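Local coordinates for protein aromatic-L-amino-acid decarboxylase (PDB 6EEW) that decarboxylates L-tryptophan to tryptamine and 5-hydroxy-L-tryptophan to serotonin, using pyridoxal 5'-phosphate as cofactor and working as a homodimer, at residues H203-F206 / P207-K211; E299-H302 / Y303-I307. All coordinates share one frame; numbering follows the deposited sequence.

In the fold
Both contacts are local, formed between residues a few positions apart in continuous chain, and both belong to the pyridoxal-dependent decarboxylase domain with its seven-stranded mixed sheet. Contact 1 (203-211) starts the helix 206-212 that follows strand 194-199, and contact 2 (299-307) falls, along the chain, between strands 283-287 and 312-315 of the same sheet. Contact 1 closes before contact 2 opens; their centres are about 26 Å apart and their nearest atoms about 15 Å, so they do not touch. Contact 1 is the one at the active site: H203 binds L-tryptophan, and the nearest atoms of the T204 side chain and a bound tryptophan are about 7 Å apart. Contact 2 lies away from the known binding sites.

Contact 1. Residues H203-F206 / P207-K211; sequences HTMF and PKTCK
F206 and C210 meet because their first torsions turn the two side chains to one side of a new helix: the ring of F206 swings opposite its own backbone N (chi1 163°), while SG of C210 stays beside its own N (chi1 -64°). The sulfur sits over one face of the ring, displaced toward the rim, 3.8 Å from the F206 centroid and 25° off the normal, a Cys sulfur-aromatic contact. A small polarisable thiol suits this place, SG of C210 approaching CE1 of F206 to 3.5 Å. Were F206 cut back to an alanine, the C210 sulfur would be likely to lose its aromatic partner, and a gap to open against F254 and C256 of strand 251-258. This is the first turn of helix 206-212, packed on the large sheet of the decarboxylase fold, and H203, just ahead of it, binds L-tryptophan. The turn is tied by i to i+4 bonds: C210 N gives its hydrogen to F206 O at 3.0 Å, and T209 N reaches M205 O at 3.1 Å. T209 OG1 also donates to M205 O, at 3.2 Å and from above the carbonyl plane, so one oxygen is gripped twice; the threonine suits its place by offering this second donor. P207, lacking an N-H, costs little so early in a helix, and its CG packs 3.5 Å from H203 O. The M205 side chain packs on S168 and I171 of helix 167-186, whereas K208, its chain fully extended, carries NZ to the carbonyl of Q366 of the second subunit.

Contact 2. Residues E299-H302 / Y303-I307; sequences EFRH and YLDGI
Three backbone bonds, each from residue i+3 back to residue i, tie the chain from F300 to D305: Y303 N to F300 O, L304 N to R301 O at 2.9 Å, and D305 N to H302 O at 3.0 Å. All three donors stand above the plane of the carbonyl they bind, most steeply at H302 O, where D305 N comes from well out of the plane. Between side chains the polar link is a long salt bridge, R301 NH1 to D305 OD1 at 3.7 Å. The carboxylate oxygen comes in at the edge of the guanidinium, but the two planes are turned 63° apart, so the groups do not pair flat. Stronger partners hold the rest of R301: its NE and NH2 donate to the carbonyls of L147 and K148, and the long arginine chain, bent at chi2, carries them there. The i+3 to i bonds are those of a 3-10 turn, into which the short, weakly bonded helix 298-301 runs, and a type II beta turn from L304 to I307 follows, on the way to strand 312-315. G306 fits that turn because, at its backbone angles, a CB would jam against the carbonyl oxygen of D305. L304 CB lies over one face of the R301 guanidinium, 3.7 Å from NH1, covering the flat cation with aliphatic surface. H302 takes the cramped rotamer with CG between N and C (chi1 66°), which brings CE1 over the centre of the Y303 ring, 3.4 Å above its plane; the two rings are inclined at 36°. The broad tyrosine ring suits its place by offering one face to H302 CE1 while its CE2 meets CD1 of F300, which lies alongside, at 4.1 Å; the Y303 ring also meets that of F422.

Contact 1. Residues H203-F206 / P207-K211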
# COMPACT_ATOMS: atom_id res chain seq x y z
N HIS A 203 14.24 5.82 -15.80
CA HIS A 203 15.02 4.59 -15.79
C HIS A 203 15.27 4.05 -14.38
O HIS A 203 16.00 3.07 -14.23
CB HIS A 203 16.37 4.78 -16.49
CG HIS A 203 17.36 5.59 -15.70
ND1 HIS A 203 17.29 6.96 -15.60
CD2 HIS A 203 18.42 5.20 -14.96
CE1 HIS A 203 18.28 7.39 -14.84
NE2 HIS A 203 18.99 6.34 -14.44
N THR A 204 14.69 4.67 -13.35
CA THR A 204 14.85 4.16 -11.99
C THR A 204 13.68 3.30 -11.53
O THR A 204 13.90 2.30 -10.84
CB THR A 204 15.01 5.31 -11.00
OG1 THR A 204 15.83 6.34 -11.58
CG2 THR A 204 15.67 4.82 -9.72
N MET A 205 12.46 3.64 -11.93
CA MET A 205 11.26 2.95 -11.48
C MET A 205 10.67 2.02 -12.53
O MET A 205 10.27 0.90 -12.21
CB MET A 205 10.21 4.00 -11.07
CG MET A 205 8.79 3.50 -10.79
SD MET A 205 7.71 3.38 -12.24
CE MET A 205 7.60 5.10 -12.74
N PHE A 206 10.67 2.47 -13.78
CA PHE A 206 10.01 1.74 -14.86
C PHE A 206 10.69 0.41 -15.18
O PHE A 206 9.98 -0.62 -15.28
CB PHE A 206 9.93 2.65 -16.09
CG PHE A 206 9.66 1.95 -17.37
CD1 PHE A 206 8.39 1.47 -17.67
CD2 PHE A 206 10.69 1.73 -18.26
CE1 PHE A 206 8.16 0.80 -18.87
CE2 PHE A 206 10.47 1.07 -19.47
CZ PHE A 206 9.20 0.61 -19.77
N PRO A 207 12.00 0.34 -15.36
CA PRO A 207 12.64 -0.97 -15.59
C PRO A 207 12.44 -1.95 -14.44
O PRO A 207 12.24 -3.15 -14.66
CB PRO A 207 14.12 -0.61 -15.78
CG PRO A 207 14.11 0.87 -16.18
CD PRO A 207 12.96 1.46 -15.44
N LYS A 208 12.55 -1.46 -13.20
CA LYS A 208 12.30 -2.32 -12.05
C LYS A 208 10.92 -2.96 -12.16
O LYS A 208 10.76 -4.17 -11.98
CB LYS A 208 12.42 -1.51 -10.76
CG LYS A 208 11.93 -2.24 -9.52
CD LYS A 208 12.15 -1.40 -8.29
CE LYS A 208 11.62 -2.07 -7.04
NZ LYS A 208 11.98 -1.27 -5.84
N THR A 209 9.92 -2.14 -12.47
CA THR A 209 8.56 -2.64 -12.65
C THR A 209 8.50 -3.70 -13.74
O THR A 209 7.92 -4.77 -13.55
CB THR A 209 7.62 -1.48 -12.95
OG1 THR A 209 7.49 -0.66 -11.79
CG2 THR A 209 6.25 -2.00 -13.32
N CYS A 210 9.11 -3.43 -14.90
CA CYS A 210 9.09 -4.42 -15.97
C CYS A 210 9.70 -5.74 -15.50
O CYS A 210 9.16 -6.82 -15.78
CB CYS A 210 9.84 -3.90 -17.19
SG CYS A 210 9.09 -2.43 -17.97
N LYS A 211 10.83 -5.67 -14.81
CA LYS A 211 11.47 -6.89 -14.31
C LYS A 211 10.55 -7.63 -13.35
O LYS A 211 10.45 -8.86 -13.39
CB LYS A 211 12.80 -6.53 -13.64
CG LYS A 211 13.54 -7.69 -13.02
CD LYS A 211 14.80 -7.23 -12.31
CE LYS A 211 15.59 -8.43 -11.79
NZ LYS A 211 16.88 -8.05 -11.15

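Contact 2. Residues E299-H302 / Y303-I307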
# COMPACT_ATOMS: atom_id res chain seq x y z
N GLU A 299 -5.44 25.55 -18.67
CA GLU A 299 -4.20 25.89 -19.38
C GLU A 299 -3.19 24.76 -19.35
O GLU A 299 -2.11 24.90 -19.93
CB GLU A 299 -3.58 27.17 -18.82
CG GLU A 299 -3.00 27.06 -17.43
CD GLU A 299 -4.03 27.33 -16.37
OE1 GLU A 299 -5.23 27.07 -16.63
OE2 GLU A 299 -3.64 27.82 -15.28
N PHE A 300 -3.45 23.70 -18.60
CA PHE A 300 -2.61 22.52 -18.68
C PHE A 300 -3.30 21.34 -19.34
O PHE A 300 -2.63 20.34 -19.65
CB PHE A 300 -2.15 22.10 -17.29
CG PHE A 300 -1.18 23.05 -16.69
CD1 PHE A 300 0.15 23.02 -17.05
CD2 PHE A 300 -1.58 23.93 -15.71
CE1 PHE A 300 1.05 23.87 -16.47
CE2 PHE A 300 -0.69 24.79 -15.13
CZ PHE A 300 0.64 24.76 -15.51
N ARG A 301 -4.60 21.41 -19.59
CA ARG A 301 -5.27 20.21 -20.04
C ARG A 301 -4.78 19.76 -21.41
O ARG A 301 -4.98 18.59 -21.77
CB ARG A 301 -6.79 20.42 -20.03
CG ARG A 301 -7.60 19.23 -20.55
CD ARG A 301 -7.25 17.91 -19.86
NE ARG A 301 -8.18 16.86 -20.29
CZ ARG A 301 -8.27 16.43 -21.54
NH1 ARG A 301 -7.51 16.98 -22.49
NH2 ARG A 301 -9.14 15.47 -21.86
N HIS A 302 -4.11 20.65 -22.17
CA HIS A 302 -3.58 20.25 -23.47
C HIS A 302 -2.60 19.09 -23.34
O HIS A 302 -2.43 18.31 -24.28
CB HIS A 302 -2.89 21.43 -24.16
CG HIS A 302 -1.65 21.91 -23.47
ND1 HIS A 302 -0.40 21.39 -23.75
CD2 HIS A 302 -1.46 22.81 -22.48
CE1 HIS A 302 0.50 21.97 -22.99
NE2 HIS A 302 -0.12 22.84 -22.20
N TYR A 303 -1.96 18.94 -22.18
CA TYR A 303 -1.02 17.84 -22.03
C TYR A 303 -1.70 16.48 -22.14
O TYR A 303 -1.02 15.48 -22.34
CB TYR A 303 -0.27 17.95 -20.72
CG TYR A 303 0.90 18.91 -20.78
CD1 TYR A 303 1.94 18.70 -21.66
CD2 TYR A 303 0.98 20.00 -19.92
CE1 TYR A 303 3.02 19.56 -21.71
CE2 TYR A 303 2.06 20.86 -19.94
CZ TYR A 303 3.08 20.64 -20.85
OH TYR A 303 4.16 21.50 -20.89
N LEU A 304 -3.01 16.41 -21.95
CA LEU A 304 -3.74 15.16 -22.11
C LEU A 304 -4.44 15.04 -23.45
O LEU A 304 -5.26 14.13 -23.62
CB LEU A 304 -4.76 14.98 -20.99
CG LEU A 304 -4.19 14.76 -19.59
CD1 LEU A 304 -5.30 14.63 -18.58
CD2 LEU A 304 -3.28 13.54 -19.55
N ASP A 305 -4.17 15.93 -24.40
CA ASP A 305 -4.78 15.77 -25.71
C ASP A 305 -4.39 14.41 -26.27
O ASP A 305 -3.20 14.05 -26.29
CB ASP A 305 -4.34 16.89 -26.67
CG ASP A 305 -5.05 18.22 -26.39
OD1 ASP A 305 -6.01 18.26 -25.58
OD2 ASP A 305 -4.65 19.24 -27.01
N GLY A 306 -5.38 13.67 -26.78
CA GLY A 306 -5.19 12.30 -27.20
C GLY A 306 -5.46 11.24 -26.15
O GLY A 306 -5.37 10.04 -26.47
N ILE A 307 -5.81 11.62 -24.92
CA ILE A 307 -6.02 10.63 -23.87
C ILE A 307 -7.06 9.60 -24.26
O ILE A 307 -7.10 8.50 -23.68
CB ILE A 307 -6.39 11.33 -22.55
CG1 ILE A 307 -6.37 10.33 -21.38
CG2 ILE A 307 -7.74 12.02 -22.68
CD1 ILE A 307 -4.99 9.78 -21.04